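PDB 6AK1: dimethyl-sulfide monooxygenase, which catalyses the NADH- and oxygen-dependent oxidation of dimethyl sulfide to methanethiol and formaldehyde, using FMN, as the first step in dimethyl sulfide breakdown. Local coordinates for residues Ala94-Glu97 against His98-Phe101; Gln376-Ala379 against Asp380-Arg384; Asp410-Val413 against Pro414-Lys418. All blocks are in the same frame, centred on the assembly; numbering follows the deposited sequence.

Interaction 1: Ala94-Glu97 against His98-Phe101; sequences AVTE and HVGF
Glu97 and His98 lay their side chains down together, pointing the same way, in the loop between helix 89-94 and strand 100-106. Glu97 swings its CG opposite its own N (chi1 -169°) and runs on fully extended, which carries the chain over one face of the imidazole: Glu97 CG sits 3.9 Å from the ring centroid of His98, displaced toward the rim, a CH-pi contact. The carboxylate follows with its plane turned 25° from the ring. The histidine's ND1 bonds to Lys434 NZ, and its ring also stacks with Tyr426, so the imidazole is held by more than the glutamate.

Toward the barrel, the methyl Thr96 CG2 meets Val99 CG1 at 3.9 Å, while Thr96 OG1 lies in the plane of the Phe101 ring, 3.7 Å from CZ at its edge. That hydroxyl bonds to Met92 O and Arg129 NH1, and the carboxylate oxygen Glu47 OE2 takes the backbone N-H groups of Glu97, His98 and Val99. The chemistry thus changes along the loop: an acid over an imidazole gives way to mixed contact at the barrel strand, methyl against methyl beside a satisfied hydroxyl at a ring edge, and a single glutamate from helix 36-48 gathers the amides between.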
loop_
_atom_site.group_PDB
_atom_site.type_symbol
_atom_site.label_atom_id
_atom_site.label_comp_id
_atom_site.label_asym_id
_atom_site.label_seq_id
_atom_site.Cartn_x
_atom_site.Cartn_y
_atom_site.Cartn_z
ATOM N N ALA A 94 -14.134 13.443 2.954
ATOM C CA ALA A 94 -15.044 14.573 3.129
ATOM C C ALA A 94 -14.311 15.880 3.418
ATOM O O ALA A 94 -14.832 16.949 3.082
ATOM C CB ALA A 94 -16.038 14.294 4.264
ATOM N N VAL A 95 -13.146 15.834 4.068
ATOM C CA VAL A 95 -12.423 17.059 4.422
ATOM C C VAL A 95 -11.212 17.281 3.516
ATOM O O VAL A 95 -10.338 18.084 3.832
ATOM C CB VAL A 95 -12.008 17.071 5.903
ATOM C CG1 VAL A 95 -13.241 17.020 6.814
ATOM C CG2 VAL A 95 -11.043 15.914 6.218
ATOM N N THR A 96 -11.135 16.575 2.394
ATOM C CA THR A 96 -10.025 16.759 1.474
ATOM C C THR A 96 -10.574 16.834 0.063
ATOM O O THR A 96 -11.712 16.454 -0.212
ATOM C CB THR A 96 -8.997 15.622 1.560
ATOM O OG1 THR A 96 -9.676 14.362 1.464
ATOM C CG2 THR A 96 -8.176 15.680 2.874
ATOM N N GLU A 97 -9.727 17.270 -0.842
ATOM C CA GLU A 97 -10.098 17.419 -2.233
ATOM C C GLU A 97 -9.264 16.562 -3.178
ATOM O O GLU A 97 -9.792 16.105 -4.192
ATOM C CB GLU A 97 -9.975 18.897 -2.631
ATOM C CG GLU A 97 -10.571 19.231 -3.980
ATOM C CD GLU A 97 -10.378 20.691 -4.345
ATOM O OE1 GLU A 97 -10.737 21.066 -5.483
ATOM O OE2 GLU A 97 -9.862 21.454 -3.490
ATOM N N HIS A 98 -7.996 16.289 -2.851
ATOM C CA HIS A 98 -7.046 15.762 -3.825
ATOM C C HIS A 98 -6.219 14.566 -3.353
ATOM O O HIS A 98 -5.834 13.730 -4.177
ATOM C CB HIS A 98 -6.085 16.876 -4.250
ATOM C CG HIS A 98 -6.707 17.904 -5.141
ATOM N ND1 HIS A 98 -7.196 17.604 -6.396
ATOM C CD2 HIS A 98 -6.932 19.228 -4.955
ATOM C CE1 HIS A 98 -7.700 18.696 -6.943
ATOM N NE2 HIS A 98 -7.556 19.695 -6.087
ATOM N N VAL A 99 -5.892 14.478 -2.056
ATOM C CA VAL A 99 -5.028 13.391 -1.605
ATOM C C VAL A 99 -5.704 12.049 -1.886
ATOM O O VAL A 99 -6.927 11.902 -1.758
ATOM C CB VAL A 99 -4.665 13.554 -0.114
ATOM C CG1 VAL A 99 -5.885 13.365 0.775
ATOM C CG2 VAL A 99 -3.573 12.569 0.293
ATOM N N GLY A 100 -4.908 11.059 -2.312
ATOM C CA GLY A 100 -5.434 9.729 -2.547
ATOM C C GLY A 100 -5.412 8.866 -1.285
ATOM O O GLY A 100 -4.754 9.186 -0.300
ATOM N N PHE A 101 -6.151 7.754 -1.329
ATOM C CA PHE A 101 -6.213 6.816 -0.209
ATOM C C PHE A 101 -5.903 5.424 -0.736
ATOM O O PHE A 101 -6.679 4.869 -1.519
ATOM C CB PHE A 101 -7.580 6.859 0.484
ATOM C CG PHE A 101 -7.971 8.232 0.919
ATOM C CD1 PHE A 101 -7.370 8.813 2.036
ATOM C CD2 PHE A 101 -8.895 8.973 0.191
ATOM C CE1 PHE A 101 -7.695 10.097 2.442
ATOM C CE2 PHE A 101 -9.227 10.258 0.590
ATOM C CZ PHE A 101 -8.624 10.818 1.739
#

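Interaction 2: Gln376-Ala379 against Asp380-Arg384; sequences QKVA and DELER
Gln376-Ala379 and Asp380-Arg384 are successive turns of helix 375-388, joined by four i to i+4 backbone bonds, from Asp380 N to Gln376 O (2.8 Å) through to Glu383 N to Ala379 O (3.1 Å). The straightest is Leu382 N to Val378 O, with an N-H...O angle of 166°.

On the buried side, Val378 and Leu382 lie side by side and point the same way, Val378 CG1 reaching Leu382 CD1 at 4.1 Å. Val378 turns CG1 away from its own N (chi1 170°), which sets that methyl alongside the leucine one turn on. The leucine's CG also rests against the carbonyl oxygen Val378 O, at 3.3 Å.

The other side is polar. Asp380 folds its carboxylate back over the preceding turn, its CG 3.0 Å from Gln376 O, so that both carboxylate oxygens face an acceptor there. Arg419 meets that charge at OD1 and also pairs with Glu383 OE2 and Gln376 OE1, while Arg421 takes Glu383 OE1. Lys377 NZ stops 5.0 Å from Glu381 OE2, the lysine bonding instead to Val372 O and Glu381 OE1 to Trp385 NE1.

In the TIM-barrel fold this helix forms part of the outer layer: Val378 and Leu382 both touch Leu371 of strand 370-372, Val378 reaches Val283 and Leu382 reaches Leu281 of strand 276-284, and from the neighbouring helix 403-418 Ile412 packs on both and Phe408 on Leu382.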
loop_
_atom_site.group_PDB
_atom_site.type_symbol
_atom_site.label_atom_id
_atom_site.label_comp_id
_atom_site.label_asym_id
_atom_site.label_seq_id
_atom_site.Cartn_x
_atom_site.Cartn_y
_atom_site.Cartn_z
ATOM N N GLN A 376 19.215 19.947 3.955
ATOM C CA GLN A 376 20.135 19.717 2.839
ATOM C C GLN A 376 20.516 18.247 2.727
ATOM O O GLN A 376 20.405 17.641 1.651
ATOM C CB GLN A 376 21.406 20.566 3.004
ATOM C CG GLN A 376 21.205 22.062 2.956
ATOM C CD GLN A 376 20.330 22.477 1.803
ATOM O OE1 GLN A 376 20.587 22.118 0.651
ATOM N NE2 GLN A 376 19.266 23.220 2.107
ATOM N N LYS A 377 20.994 17.659 3.828
ATOM C CA LYS A 377 21.420 16.266 3.794
ATOM C C LYS A 377 20.244 15.343 3.484
ATOM O O LYS A 377 20.394 14.357 2.751
ATOM C CB LYS A 377 22.072 15.896 5.123
ATOM C CG LYS A 377 22.340 14.407 5.326
ATOM C CD LYS A 377 22.890 14.186 6.739
ATOM C CE LYS A 377 23.475 12.792 6.948
ATOM N NZ LYS A 377 22.422 11.742 7.032
ATOM N N VAL A 378 19.062 15.647 4.028
ATOM C CA VAL A 378 17.890 14.826 3.739
ATOM C C VAL A 378 17.501 14.950 2.270
ATOM O O VAL A 378 17.350 13.941 1.576
ATOM C CB VAL A 378 16.720 15.192 4.667
ATOM C CG1 VAL A 378 15.455 14.510 4.180
ATOM C CG2 VAL A 378 17.039 14.756 6.085
ATOM N N ALA A 379 17.359 16.188 1.770
ATOM C CA ALA A 379 16.973 16.384 0.374
ATOM C C ALA A 379 17.999 15.781 -0.574
ATOM O O ALA A 379 17.634 15.226 -1.617
ATOM C CB ALA A 379 16.780 17.867 0.071
ATOM N N ASP A 380 19.290 15.872 -0.224
ATOM C CA ASP A 380 20.323 15.276 -1.063
ATOM C C ASP A 380 20.094 13.776 -1.217
ATOM O O ASP A 380 20.140 13.245 -2.330
ATOM C CB ASP A 380 21.724 15.531 -0.489
ATOM C CG ASP A 380 22.211 16.964 -0.678
ATOM O OD1 ASP A 380 21.574 17.750 -1.416
ATOM O OD2 ASP A 380 23.261 17.302 -0.079
ATOM N N GLU A 381 19.859 13.070 -0.102
ATOM C CA GLU A 381 19.723 11.616 -0.185
ATOM C C GLU A 381 18.421 11.217 -0.879
ATOM O O GLU A 381 18.393 10.236 -1.629
ATOM C CB GLU A 381 19.825 10.976 1.209
ATOM C CG GLU A 381 20.397 9.540 1.161
ATOM C CD GLU A 381 20.157 8.701 2.426
ATOM O OE1 GLU A 381 19.109 8.002 2.512
ATOM O OE2 GLU A 381 21.033 8.717 3.321
ATOM N N LEU A 382 17.339 11.977 -0.662
ATOM C CA LEU A 382 16.085 11.690 -1.356
ATOM C C LEU A 382 16.264 11.767 -2.869
ATOM O O LEU A 382 15.725 10.934 -3.612
ATOM C CB LEU A 382 14.982 12.659 -0.907
ATOM C CG LEU A 382 14.499 12.626 0.545
ATOM C CD1 LEU A 382 13.350 13.627 0.745
ATOM C CD2 LEU A 382 14.051 11.227 0.928
ATOM N N GLU A 383 17.011 12.770 -3.343
ATOM C CA GLU A 383 17.311 12.868 -4.770
ATOM C C GLU A 383 18.224 11.745 -5.237
ATOM O O GLU A 383 18.153 11.341 -6.402
ATOM C CB GLU A 383 17.948 14.218 -5.091
ATOM C CG GLU A 383 16.978 15.375 -4.946
ATOM C CD GLU A 383 17.468 16.620 -5.661
ATOM O OE1 GLU A 383 17.095 16.814 -6.837
ATOM O OE2 GLU A 383 18.241 17.396 -5.051
ATOM N N ARG A 384 19.054 11.236 -4.353
ATOM C CA ARG A 384 19.928 10.145 -4.687
ATOM C C ARG A 384 19.126 8.853 -4.885
ATOM O O ARG A 384 19.358 8.165 -5.827
ATOM C CB ARG A 384 21.019 9.955 -3.647
ATOM C CG ARG A 384 22.408 9.794 -4.171
ATOM C CD ARG A 384 23.339 9.260 -3.110
ATOM N NE ARG A 384 24.055 8.093 -3.560
ATOM C CZ ARG A 384 24.485 7.119 -2.785
ATOM N NH1 ARG A 384 24.273 7.147 -1.495
ATOM N NH2 ARG A 384 25.118 6.116 -3.311
#

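Interaction 3: Asp410-Val413 against Pro414-Lys418; sequences DYIV and PELRK
Arg417 N to Val413 O, at 2.8 Å, is the shorter of the two backbone hydrogen bonds joining these turns of helix 403-418; Leu416 N to Ile412 O, at 2.9 Å, is the other. Pro414 has no N-H to give, and the helix kinks here, with a wider pi-type turn at 410-412. The proline ring fills the spot with carbon: its CG lies 3.4 Å from Asp410 O, and its CD packs on Val413 CB.

Val413 also serves the next turn. Its CG1 stands opposite its own N (chi1 159°) and reaches over one face of the Arg417 guanidinium, 3.4 Å from NE and displaced toward the rim. The arginine gets there by running straight from CG to NE across the valine, and NE makes a weak hydrogen bond to Gln423 O. Replacing Arg417 with an alanine would probably uncover Val413 CG1 and leave Gln423 O without this donor.

On another side of this outer helix of the TIM barrel, Ile412 CG2 meets Leu416 CD1 at 3.9 Å, and both residues pack on Leu382 of helix 375-388. Glu415, bent at chi2 (65°), makes a salt bridge to Arg419 through OE2, with only a long ion pair to Lys418. The proline's missing donor is consistent with the kink and the wider turn before it, while two backbone bonds, apolar contacts and the face of the guanidinium join the two turns.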
loop_
_atom_site.group_PDB
_atom_site.type_symbol
_atom_site.label_atom_id
_atom_site.label_comp_id
_atom_site.label_asym_id
_atom_site.label_seq_id
_atom_site.Cartn_x
_atom_site.Cartn_y
_atom_site.Cartn_z
ATOM N N ASP A 410 7.238 20.648 6.888
ATOM C CA ASP A 410 7.801 21.929 7.316
ATOM C C ASP A 410 9.256 22.099 6.879
ATOM O O ASP A 410 9.652 23.185 6.441
ATOM C CB ASP A 410 7.686 22.068 8.838
ATOM C CG ASP A 410 6.236 22.183 9.302
ATOM O OD1 ASP A 410 5.356 22.442 8.463
ATOM O OD2 ASP A 410 5.977 22.015 10.504
ATOM N N TYR A 411 10.069 21.054 7.013
ATOM C CA TYR A 411 11.516 21.162 6.839
ATOM C C TYR A 411 12.013 20.702 5.474
ATOM O O TYR A 411 12.997 21.253 4.979
ATOM C CB TYR A 411 12.250 20.333 7.890
ATOM C CG TYR A 411 12.159 20.796 9.321
ATOM C CD1 TYR A 411 12.917 21.867 9.770
ATOM C CD2 TYR A 411 11.368 20.114 10.240
ATOM C CE1 TYR A 411 12.861 22.270 11.079
ATOM C CE2 TYR A 411 11.307 20.510 11.557
ATOM C CZ TYR A 411 12.067 21.594 11.972
ATOM O OH TYR A 411 12.037 22.004 13.285
ATOM N N ILE A 412 11.406 19.674 4.880
ATOM C CA ILE A 412 11.921 19.058 3.650
ATOM C C ILE A 412 11.182 19.547 2.401
ATOM O O ILE A 412 11.810 19.897 1.411
ATOM C CB ILE A 412 11.871 17.518 3.747
ATOM C CG1 ILE A 412 12.625 17.015 4.982
ATOM C CG2 ILE A 412 12.422 16.896 2.468
ATOM C CD1 ILE A 412 13.987 17.674 5.191
ATOM N N VAL A 413 9.831 19.565 2.450
ATOM C CA VAL A 413 9.078 19.974 1.246
ATOM C C VAL A 413 9.479 21.312 0.710
ATOM O O VAL A 413 9.573 21.452 -0.525
ATOM C CB VAL A 413 7.544 19.877 1.554
ATOM C CG1 VAL A 413 6.750 20.749 0.586
ATOM C CG2 VAL A 413 7.070 18.437 1.449
ATOM N N PRO A 414 9.744 22.371 1.511
ATOM C CA PRO A 414 10.211 23.631 0.912
ATOM C C PRO A 414 11.530 23.481 0.179
ATOM O O PRO A 414 11.724 24.119 -0.862
ATOM C CB PRO A 414 10.341 24.575 2.121
ATOM C CG PRO A 414 9.420 24.008 3.148
ATOM C CD PRO A 414 9.590 22.516 2.976
ATOM N N GLU A 415 12.445 22.648 0.694
ATOM C CA GLU A 415 13.717 22.425 0.012
ATOM C C GLU A 415 13.528 21.640 -1.275
ATOM O O GLU A 415 14.176 21.941 -2.281
ATOM C CB GLU A 415 14.700 21.695 0.922
ATOM C CG GLU A 415 16.055 21.410 0.262
ATOM C CD GLU A 415 16.839 22.683 -0.075
ATOM O OE1 GLU A 415 16.703 23.686 0.659
ATOM O OE2 GLU A 415 17.586 22.680 -1.073
ATOM N N LEU A 416 12.644 20.627 -1.267
ATOM C CA LEU A 416 12.368 19.869 -2.490
ATOM C C LEU A 416 11.668 20.740 -3.531
ATOM O O LEU A 416 11.904 20.585 -4.733
ATOM C CB LEU A 416 11.527 18.619 -2.184
ATOM C CG LEU A 416 12.160 17.458 -1.399
ATOM C CD1 LEU A 416 11.148 16.336 -1.129
ATOM C CD2 LEU A 416 13.395 16.900 -2.112
ATOM N N ARG A 417 10.791 21.648 -3.091
ATOM C CA ARG A 417 10.129 22.548 -4.034
ATOM C C ARG A 417 11.128 23.495 -4.670
ATOM O O ARG A 417 11.073 23.746 -5.878
ATOM C CB ARG A 417 9.032 23.360 -3.336
ATOM C CG ARG A 417 7.785 22.564 -3.065
ATOM C CD ARG A 417 6.722 23.375 -2.343
ATOM N NE ARG A 417 5.575 22.523 -2.074
ATOM C CZ ARG A 417 4.487 22.907 -1.425
ATOM N NH1 ARG A 417 4.382 24.149 -0.966
ATOM N NH2 ARG A 417 3.502 22.042 -1.243
ATOM N N LYS A 418 12.044 24.038 -3.868
ATOM C CA LYS A 418 13.067 24.923 -4.406
ATOM C C LYS A 418 13.965 24.196 -5.405
ATOM O O LYS A 418 14.377 24.787 -6.408
ATOM C CB LYS A 418 13.872 25.529 -3.254
ATOM C CG LYS A 418 15.358 25.725 -3.537
ATOM C CD LYS A 418 15.981 26.775 -2.602
ATOM C CE LYS A 418 17.433 27.036 -2.967
ATOM N NZ LYS A 418 18.176 25.738 -3.055
#

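How the interactions relate
Interactions 2 and 3 lie on neighbouring outer helices, 375-388 and 403-418, and touch: Val378 CG1 meets Ile412 CD1, Leu382 CD1 meets Ile412 CG2, and Ala379 CB packs on Glu415 CG. Beside this packing Gln376 NE2 probably makes a weak hydrogen bond to Glu415 OE1, and Arg419 serves acids of both. Interaction 2 is regular helix with one buried apolar side and one charged side; interaction 3, a kinked helix at Pro414, also sets a buried valine against an arginine. Interaction 1 stands apart, its nearest atoms about 11 Å from interaction 3, in a helix-to-strand loop: exposed Glu97 over a partly exposed His98, buried Val99 and Phe101, and no hydrogen bond between its segments.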